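Local coordinates for unknown function protein VPA0580 (Vibrio parahaemolyticus, PDB 2QHQ) that is of unknown function but belongs to the HopJ family and is therefore probably related to effectors of type III secretion, at residues Q15-A20 with F30-A35; D39-T44 with F67-L72; A79-A82 with F87-E90. All blocks are in the same frame, centred on the assembly; numbering follows the deposited sequence.

Contact 1: residues Q15-A20 with F30-A35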
loop_
_atom_site.group_PDB
_atom_site.type_symbol
_atom_site.label_atom_id
_atom_site.label_comp_id
_atom_site.label_asym_id
_atom_site.label_seq_id
_atom_site.Cartn_x
_atom_site.Cartn_y
_atom_site.Cartn_z
ATOM N N GLN B 15 -9.114 10.159 8.373
ATOM C CA GLN B 15 -9.596 8.949 9.050
ATOM C C GLN B 15 -11.067 8.660 8.731
ATOM O O GLN B 15 -11.423 7.503 8.440
ATOM C CB GLN B 15 -9.376 9.014 10.572
ATOM C CG GLN B 15 -9.687 7.676 11.285
ATOM C CD GLN B 15 -8.765 6.556 10.823
ATOM O OE1 GLN B 15 -7.540 6.697 10.864
ATOM N NE2 GLN B 15 -9.345 5.448 10.367
ATOM N N GLN B 16 -11.916 9.693 8.806
ATOM C CA GLN B 16 -13.345 9.508 8.538
ATOM C C GLN B 16 -13.559 9.035 7.106
ATOM O O GLN B 16 -14.399 8.175 6.848
ATOM C CB GLN B 16 -14.137 10.797 8.780
ATOM C CG GLN B 16 -15.644 10.625 8.608
ATOM C CD GLN B 16 -16.241 9.609 9.565
ATOM O OE1 GLN B 16 -15.768 9.439 10.689
ATOM N NE2 GLN B 16 -17.291 8.919 9.119
ATOM N N PHE B 17 -12.795 9.600 6.177
ATOM C CA PHE B 17 -12.917 9.165 4.785
ATOM C C PHE B 17 -12.634 7.663 4.653
ATOM O O PHE B 17 -13.404 6.929 4.026
ATOM C CB PHE B 17 -11.995 9.946 3.851
ATOM C CG PHE B 17 -12.001 9.416 2.454
ATOM C CD1 PHE B 17 -13.020 9.768 1.563
ATOM C CD2 PHE B 17 -11.017 8.531 2.037
ATOM C CE1 PHE B 17 -13.036 9.252 0.262
ATOM C CE2 PHE B 17 -11.019 8.012 0.733
ATOM C CZ PHE B 17 -12.027 8.379 -0.153
ATOM N N LEU B 18 -11.531 7.217 5.263
ATOM C CA LEU B 18 -11.103 5.808 5.199
ATOM C C LEU B 18 -12.151 4.910 5.879
ATOM O O LEU B 18 -12.459 3.819 5.392
ATOM C CB LEU B 18 -9.716 5.636 5.849
ATOM C CG LEU B 18 -8.550 6.305 5.090
ATOM C CD1 LEU B 18 -7.241 6.201 5.867
ATOM C CD2 LEU B 18 -8.370 5.698 3.692
ATOM N N ASP B 19 -12.712 5.384 6.993
ATOM C CA ASP B 19 -13.751 4.635 7.708
ATOM C C ASP B 19 -15.013 4.494 6.853
ATOM O O ASP B 19 -15.630 3.411 6.797
ATOM C CB ASP B 19 -14.077 5.322 9.047
ATOM C CG ASP B 19 -12.968 5.174 10.078
ATOM O OD1 ASP B 19 -12.033 4.357 9.882
ATOM O OD2 ASP B 19 -13.062 5.851 11.123
ATOM N N ALA B 20 -15.382 5.585 6.185
ATOM C CA ALA B 20 -16.536 5.602 5.309
ATOM C C ALA B 20 -16.321 4.670 4.122
ATOM O O ALA B 20 -17.204 3.895 3.758
ATOM C CB ALA B 20 -16.822 7.017 4.844
ATOM N N PHE B 30 -15.938 10.290 -6.558
ATOM C CA PHE B 30 -14.606 10.685 -7.018
ATOM C C PHE B 30 -14.199 12.047 -6.436
ATOM O O PHE B 30 -13.046 12.239 -6.053
ATOM C CB PHE B 30 -14.579 10.728 -8.554
ATOM C CG PHE B 30 -13.307 11.299 -9.115
ATOM C CD1 PHE B 30 -12.157 10.510 -9.237
ATOM C CD2 PHE B 30 -13.261 12.636 -9.502
ATOM C CE1 PHE B 30 -10.980 11.047 -9.759
ATOM C CE2 PHE B 30 -12.089 13.189 -10.003
ATOM C CZ PHE B 30 -10.958 12.408 -10.129
ATOM N N GLU B 31 -15.140 12.992 -6.393
ATOM C CA GLU B 31 -14.845 14.346 -5.897
ATOM C C GLU B 31 -14.504 14.349 -4.405
ATOM O O GLU B 31 -13.744 15.202 -3.930
ATOM C CB GLU B 31 -16.023 15.291 -6.173
ATOM C CG GLU B 31 -16.372 15.445 -7.650
ATOM C CD GLU B 31 -17.150 14.259 -8.243
ATOM O OE1 GLU B 31 -17.736 13.444 -7.491
ATOM O OE2 GLU B 31 -17.161 14.140 -9.476
ATOM N N THR B 32 -15.071 13.390 -3.675
ATOM C CA THR B 32 -14.724 13.204 -2.263
ATOM C C THR B 32 -13.303 12.701 -2.089
ATOM O O THR B 32 -12.525 13.270 -1.307
ATOM C CB THR B 32 -15.735 12.276 -1.585
ATOM O OG1 THR B 32 -17.032 12.886 -1.695
ATOM C CG2 THR B 32 -15.387 12.063 -0.106
ATOM N N THR B 33 -12.957 11.655 -2.837
ATOM C CA THR B 33 -11.589 11.149 -2.843
ATOM C C THR B 33 -10.581 12.262 -3.164
ATOM O O THR B 33 -9.561 12.403 -2.496
ATOM C CB THR B 33 -11.464 10.054 -3.914
ATOM O OG1 THR B 33 -12.416 9.010 -3.617
ATOM C CG2 THR B 33 -10.013 9.484 -3.940
HETATM N N MSE B 34 -10.870 13.026 -4.211
HETATM C CA MSE B 34 -9.978 14.101 -4.643
HETATM C C MSE B 34 -9.796 15.171 -3.574
HETATM O O MSE B 34 -8.668 15.626 -3.345
HETATM C CB MSE B 34 -10.495 14.731 -5.924
HETATM C CG MSE B 34 -10.215 13.942 -7.150
HETATM SE SE MSE B 34 -8.283 13.584 -7.467
HETATM C CE MSE B 34 -8.417 11.726 -7.132
ATOM N N ALA B 35 -10.891 15.580 -2.932
ATOM C CA ALA B 35 -10.820 16.563 -1.843
ATOM C C ALA B 35 -9.927 16.073 -0.728
ATOM O O ALA B 35 -9.098 16.822 -0.215
ATOM C CB ALA B 35 -12.210 16.889 -1.302
#
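Phe17 reaches from helix 14-23 to Thr32 and Thr33 on helix 30-40, and this one ring makes the whole contact between the two segments of a helix-loop-helix pair near the N terminus of the HopJ-family chain. The backbones stay well apart, with the CA atoms of Phe17 and Thr33 8.0 Å from each other and the aromatic side chain reaching across between them.

The apolar part lies at the ring's edge. CG of Phe17 is anti to its backbone N (chi1 174°), which directs the ring toward the second helix, where it meets both threonines near its own plane: Thr32 along the CD1-CE1 flank, Thr33 at CZ. The methyl CG2 of Thr32 sits 3.7 Å from Phe17 CE1. On the helix surface, Thr33 CA is 3.9 Å from Phe17 CZ.

No hydrogen bond joins the segments. The hydroxyl of Thr33 is bound instead to the carbonyl O of Cys83, with a weak bond to Glu29 O besides, and Ile28 of the connecting loop packs on both Phe17 and Thr33. On the far side of helix 14-23, Gln15 NE2 donates to Asp19 OD1 one turn on, meeting that oxygen from above the carboxylate plane. Where the ring ends, the approach is close: Phe17 CZ stands 3.5 Å from Thr33 OG1.

Contact 2: residues D39-T44 with F67-L72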
loop_
_atom_site.group_PDB
_atom_site.type_symbol
_atom_site.label_atom_id
_atom_site.label_comp_id
_atom_site.label_asym_id
_atom_site.label_seq_id
_atom_site.Cartn_x
_atom_site.Cartn_y
_atom_site.Cartn_z
ATOM N N ASP B 39 -6.359 17.784 0.163
ATOM C CA ASP B 39 -6.231 18.383 1.489
ATOM C C ASP B 39 -5.128 17.756 2.336
ATOM O O ASP B 39 -4.574 18.421 3.204
ATOM C CB ASP B 39 -7.550 18.301 2.268
ATOM C CG ASP B 39 -8.588 19.286 1.780
ATOM O OD1 ASP B 39 -8.299 20.051 0.832
ATOM O OD2 ASP B 39 -9.702 19.285 2.357
ATOM N N ASN B 40 -4.834 16.476 2.112
ATOM C CA ASN B 40 -3.967 15.751 3.051
ATOM C C ASN B 40 -2.582 15.422 2.550
ATOM O O ASN B 40 -1.729 14.957 3.336
ATOM C CB ASN B 40 -4.657 14.475 3.510
ATOM C CG ASN B 40 -5.743 14.752 4.498
ATOM O OD1 ASN B 40 -5.479 14.955 5.689
ATOM N ND2 ASN B 40 -6.983 14.789 4.012
ATOM N N TYR B 41 -2.351 15.655 1.256
ATOM C CA TYR B 41 -1.066 15.286 0.649
ATOM C C TYR B 41 -0.528 16.341 -0.278
ATOM O O TYR B 41 -1.294 17.093 -0.896
ATOM C CB TYR B 41 -1.165 13.969 -0.154
ATOM C CG TYR B 41 -1.640 12.810 0.680
ATOM C CD1 TYR B 41 -0.741 12.039 1.418
ATOM C CD2 TYR B 41 -3.002 12.514 0.762
ATOM C CE1 TYR B 41 -1.200 10.987 2.215
ATOM C CE2 TYR B 41 -3.474 11.489 1.563
ATOM C CZ TYR B 41 -2.566 10.724 2.281
ATOM O OH TYR B 41 -3.047 9.705 3.066
ATOM N N ASP B 42 0.793 16.342 -0.409
ATOM C CA ASP B 42 1.448 17.067 -1.483
ATOM C C ASP B 42 1.726 16.089 -2.614
ATOM O O ASP B 42 2.295 15.023 -2.392
ATOM C CB ASP B 42 2.740 17.684 -0.982
ATOM C CG ASP B 42 2.495 18.882 -0.071
ATOM O OD1 ASP B 42 1.698 19.770 -0.467
ATOM O OD2 ASP B 42 3.133 18.937 1.003
ATOM N N PHE B 43 1.322 16.457 -3.822
ATOM C CA PHE B 43 1.476 15.552 -4.965
ATOM C C PHE B 43 2.659 15.944 -5.820
ATOM O O PHE B 43 2.843 17.135 -6.143
ATOM C CB PHE B 43 0.203 15.582 -5.834
ATOM C CG PHE B 43 0.361 14.902 -7.183
ATOM C CD1 PHE B 43 0.392 13.505 -7.274
ATOM C CD2 PHE B 43 0.452 15.663 -8.356
ATOM C CE1 PHE B 43 0.512 12.873 -8.516
ATOM C CE2 PHE B 43 0.588 15.033 -9.601
ATOM C CZ PHE B 43 0.618 13.636 -9.674
ATOM N N THR B 44 3.431 14.942 -6.232
ATOM C CA THR B 44 4.417 15.135 -7.272
ATOM C C THR B 44 4.273 14.033 -8.319
ATOM O O THR B 44 4.036 12.857 -7.974
ATOM C CB THR B 44 5.847 15.210 -6.712
ATOM O OG1 THR B 44 6.107 14.061 -5.928
ATOM C CG2 THR B 44 6.029 16.425 -5.810
ATOM N N PHE B 67 -3.904 5.666 -7.009
ATOM C CA PHE B 67 -3.076 4.502 -6.688
ATOM C C PHE B 67 -2.015 4.800 -5.631
ATOM O O PHE B 67 -1.742 3.944 -4.779
ATOM C CB PHE B 67 -2.467 3.873 -7.940
ATOM C CG PHE B 67 -3.491 3.316 -8.854
ATOM C CD1 PHE B 67 -4.296 2.261 -8.425
ATOM C CD2 PHE B 67 -3.663 3.830 -10.139
ATOM C CE1 PHE B 67 -5.278 1.729 -9.254
ATOM C CE2 PHE B 67 -4.668 3.295 -10.994
ATOM C CZ PHE B 67 -5.464 2.261 -10.545
ATOM N N ALA B 68 -1.420 5.997 -5.676
ATOM C CA ALA B 68 -0.442 6.352 -4.644
ATOM C C ALA B 68 -1.121 6.394 -3.255
ATOM O O ALA B 68 -0.564 5.918 -2.260
ATOM C CB ALA B 68 0.220 7.677 -4.977
ATOM N N PHE B 69 -2.337 6.925 -3.232
ATOM C CA PHE B 69 -3.164 7.019 -2.025
ATOM C C PHE B 69 -3.523 5.620 -1.521
ATOM O O PHE B 69 -3.481 5.354 -0.308
ATOM C CB PHE B 69 -4.401 7.873 -2.358
ATOM C CG PHE B 69 -5.412 7.966 -1.245
ATOM C CD1 PHE B 69 -5.234 8.883 -0.217
ATOM C CD2 PHE B 69 -6.544 7.153 -1.244
ATOM C CE1 PHE B 69 -6.185 8.997 0.815
ATOM C CE2 PHE B 69 -7.521 7.258 -0.216
ATOM C CZ PHE B 69 -7.334 8.192 0.806
ATOM N N GLY B 70 -3.868 4.727 -2.454
ATOM C CA GLY B 70 -4.205 3.338 -2.107
ATOM C C GLY B 70 -3.018 2.616 -1.500
ATOM O O GLY B 70 -3.175 1.795 -0.571
ATOM N N LEU B 71 -1.815 2.916 -2.009
ATOM C CA LEU B 71 -0.609 2.331 -1.437
ATOM C C LEU B 71 -0.303 2.866 -0.040
ATOM O O LEU B 71 -0.022 2.075 0.864
ATOM C CB LEU B 71 0.607 2.518 -2.347
ATOM C CG LEU B 71 0.680 1.574 -3.541
ATOM C CD1 LEU B 71 1.841 2.011 -4.437
ATOM C CD2 LEU B 71 0.843 0.110 -3.039
ATOM N N LEU B 72 -0.346 4.185 0.143
ATOM C CA LEU B 72 -0.036 4.751 1.461
ATOM C C LEU B 72 -1.012 4.255 2.530
ATOM O O LEU B 72 -0.618 4.031 3.665
ATOM C CB LEU B 72 -0.004 6.279 1.421
ATOM C CG LEU B 72 1.165 6.934 0.648
ATOM C CD1 LEU B 72 1.044 8.460 0.756
ATOM C CD2 LEU B 72 2.489 6.476 1.226
#
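Tyr41, the first residue to leave helical geometry at the end of helix 30-40, drives its ring toward helix 67-72 and is met there by Phe69 and Leu72. The two aromatic planes are nearly perpendicular, at 86°, with centroids 5.9 Å apart, and the rings meet obliquely. Phe69 presents its CD1-CE1 edge, and Tyr41 CE2 lies in the plane of that ring, 3.6 Å from Phe69 CD1. The phenol oxygen is part of the same meeting, with Tyr41 OH 3.9 Å from Phe69 CE1. Although Phe69 leaves its helix pointing past Tyr41, its extended first torsion (chi1 175°) brings the ring end back within reach.

Leu72, a turn further along, comes to the same side of the tyrosine ring, but at its CE1 flank where Phe69 is at CE2. It runs past Tyr41 in the opposite direction, and its CD1 methyl comes within 3.7 Å of Tyr41 CE1. Phe69 and Leu72 together support one side of the Tyr41 ring, one at each flank, while its buried hydroxyl is hydrogen-bonded to Asn73 ND2, just after the helix.

Around this buried cluster, Leu122 of strand 122-123 packs on Tyr41 and Leu72, and that strand also pairs antiparallel with strand 42-43. The contact thus joins the end of helix 30-40 and the two-stranded sheet to helix 67-72, with helix 14-23 packing on Tyr41 and Phe69 through Leu14.

Contact 3: residues A79-A82 with F87-E90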
loop_
_atom_site.group_PDB
_atom_site.type_symbol
_atom_site.label_atom_id
_atom_site.label_comp_id
_atom_site.label_asym_id
_atom_site.label_seq_id
_atom_site.Cartn_x
_atom_site.Cartn_y
_atom_site.Cartn_z
ATOM N N ALA B 79 -11.486 -1.485 -2.574
ATOM C CA ALA B 79 -11.531 -0.142 -1.984
ATOM C C ALA B 79 -10.874 0.903 -2.893
ATOM O O ALA B 79 -11.315 2.050 -2.965
ATOM C CB ALA B 79 -10.872 -0.120 -0.607
ATOM N N THR B 80 -9.786 0.511 -3.546
ATOM C CA THR B 80 -9.071 1.418 -4.460
ATOM C C THR B 80 -9.944 1.734 -5.676
ATOM O O THR B 80 -10.103 2.898 -6.060
ATOM C CB THR B 80 -7.726 0.800 -4.869
ATOM O OG1 THR B 80 -6.972 0.506 -3.677
ATOM C CG2 THR B 80 -6.928 1.781 -5.753
ATOM N N LEU B 81 -10.573 0.713 -6.250
ATOM C CA LEU B 81 -11.529 0.965 -7.337
ATOM C C LEU B 81 -12.666 1.886 -6.904
ATOM O O LEU B 81 -13.033 2.796 -7.639
ATOM C CB LEU B 81 -12.082 -0.344 -7.896
ATOM C CG LEU B 81 -11.102 -1.188 -8.702
ATOM C CD1 LEU B 81 -11.673 -2.613 -8.783
ATOM C CD2 LEU B 81 -10.922 -0.598 -10.107
ATOM N N ALA B 82 -13.175 1.678 -5.688
ATOM C CA ALA B 82 -14.266 2.506 -5.168
ATOM C C ALA B 82 -13.902 3.996 -5.057
ATOM O O ALA B 82 -14.787 4.864 -5.172
ATOM C CB ALA B 82 -14.746 1.973 -3.826
ATOM N N PHE B 87 -16.577 7.116 -11.988
ATOM C CA PHE B 87 -15.723 6.664 -13.102
ATOM C C PHE B 87 -15.651 5.141 -13.138
ATOM O O PHE B 87 -15.651 4.534 -14.220
ATOM C CB PHE B 87 -14.286 7.223 -13.028
ATOM C CG PHE B 87 -14.182 8.708 -13.244
ATOM C CD1 PHE B 87 -14.848 9.336 -14.284
ATOM C CD2 PHE B 87 -13.346 9.465 -12.432
ATOM C CE1 PHE B 87 -14.693 10.712 -14.502
ATOM C CE2 PHE B 87 -13.194 10.837 -12.628
ATOM C CZ PHE B 87 -13.870 11.464 -13.654
ATOM N N TYR B 88 -15.577 4.534 -11.952
ATOM C CA TYR B 88 -15.615 3.087 -11.818
ATOM C C TYR B 88 -17.046 2.573 -11.871
ATOM O O TYR B 88 -17.379 1.730 -12.692
ATOM C CB TYR B 88 -14.958 2.667 -10.497
ATOM C CG TYR B 88 -15.107 1.197 -10.154
ATOM C CD1 TYR B 88 -14.608 0.212 -10.998
ATOM C CD2 TYR B 88 -15.715 0.798 -8.957
ATOM C CE1 TYR B 88 -14.723 -1.148 -10.663
ATOM C CE2 TYR B 88 -15.839 -0.554 -8.627
ATOM C CZ TYR B 88 -15.340 -1.506 -9.488
ATOM O OH TYR B 88 -15.452 -2.844 -9.160
ATOM N N ARG B 89 -17.913 3.092 -11.002
ATOM C CA ARG B 89 -19.232 2.498 -10.843
ATOM C C ARG B 89 -20.160 2.689 -12.047
ATOM O O ARG B 89 -21.030 1.836 -12.274
ATOM C CB ARG B 89 -19.924 3.057 -9.590
ATOM C CG ARG B 89 -19.405 2.436 -8.320
ATOM C CD ARG B 89 -20.157 2.934 -7.104
ATOM N NE ARG B 89 -19.712 4.257 -6.668
ATOM C CZ ARG B 89 -20.379 5.392 -6.874
ATOM N NH1 ARG B 89 -21.530 5.404 -7.538
ATOM N NH2 ARG B 89 -19.885 6.525 -6.414
ATOM N N GLU B 90 -19.993 3.790 -12.776
ATOM C CA GLU B 90 -20.828 4.106 -13.952
ATOM C C GLU B 90 -20.064 3.922 -15.244
ATOM O O GLU B 90 -20.408 3.051 -16.047
ATOM C CB GLU B 90 -21.365 5.550 -13.914
ATOM C CG GLU B 90 -22.378 5.811 -12.833
ATOM C CD GLU B 90 -22.884 7.262 -12.783
ATOM O OE1 GLU B 90 -22.471 8.151 -13.591
ATOM O OE2 GLU B 90 -23.718 7.515 -11.904
HETATM O O HOH W 1 -17.359 3.734 -5.269
#
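One face of the Tyr88 ring rests on Leu81: CB of the leucine stands 3.7 Å from the ring centroid and only 6° off the normal, a CH-pi contact over the centre. The rest of the leucine spreads along the same side of the ring. Leu81 CD1 reaches the phenol end, 3.8 Å from Tyr88 OH, while Leu81 CD2 lies by the flank formed by Tyr88 CD1 and CE1. At the guanidinium of Arg89, water 1 lies in the plane at the edge.

With chi1 at 172° the side chain of Tyr88 extends away from its backbone N and lays the ring over Leu81. The root of its side chain is close to the first helix as well, with Tyr88 CB 3.4 Å from Leu81 O. No direct hydrogen bond crosses between the segments, but a water bridges them: it accepts from Arg89 NE at 2.8 Å and can donate to Ala82 O at 2.8 Å. Arg89 NH2 has another partner in Ile28 O.

These residues pack the short helix 79-83 against helix 86-92, which has a wider pi-type turn at 87-90, across a tight connection. Behind Leu81 lies helix 102-110, through Ile104, Phe107 and Met108, while Pro25 of the loop after helix 14-23 touches Ala82 and Leu93 touches Tyr88.

How the contacts relate
From the N terminus the three contacts follow in series, none nesting in or crossing another. Contact 1 closes the loop between helices 14-23 and 30-40, contact 2 the longer excursion through strands 48-50 and 53-55 to helix 67-72, and contact 3 the short turn between helices 79-83 and 86-92. Contacts 1 and 2 share helix 30-40, and Phe17 packs its CE2 3.7 Å from Phe69 CZ. Phe30 of contact 1 and Phe87 of contact 3 meet edge to face. Contacts 2 and 3, centres about 17 Å apart on opposite sides of the chain's centre, are joined by Phe67 against Thr80. Contacts 1 and 2 also touch the second subunit.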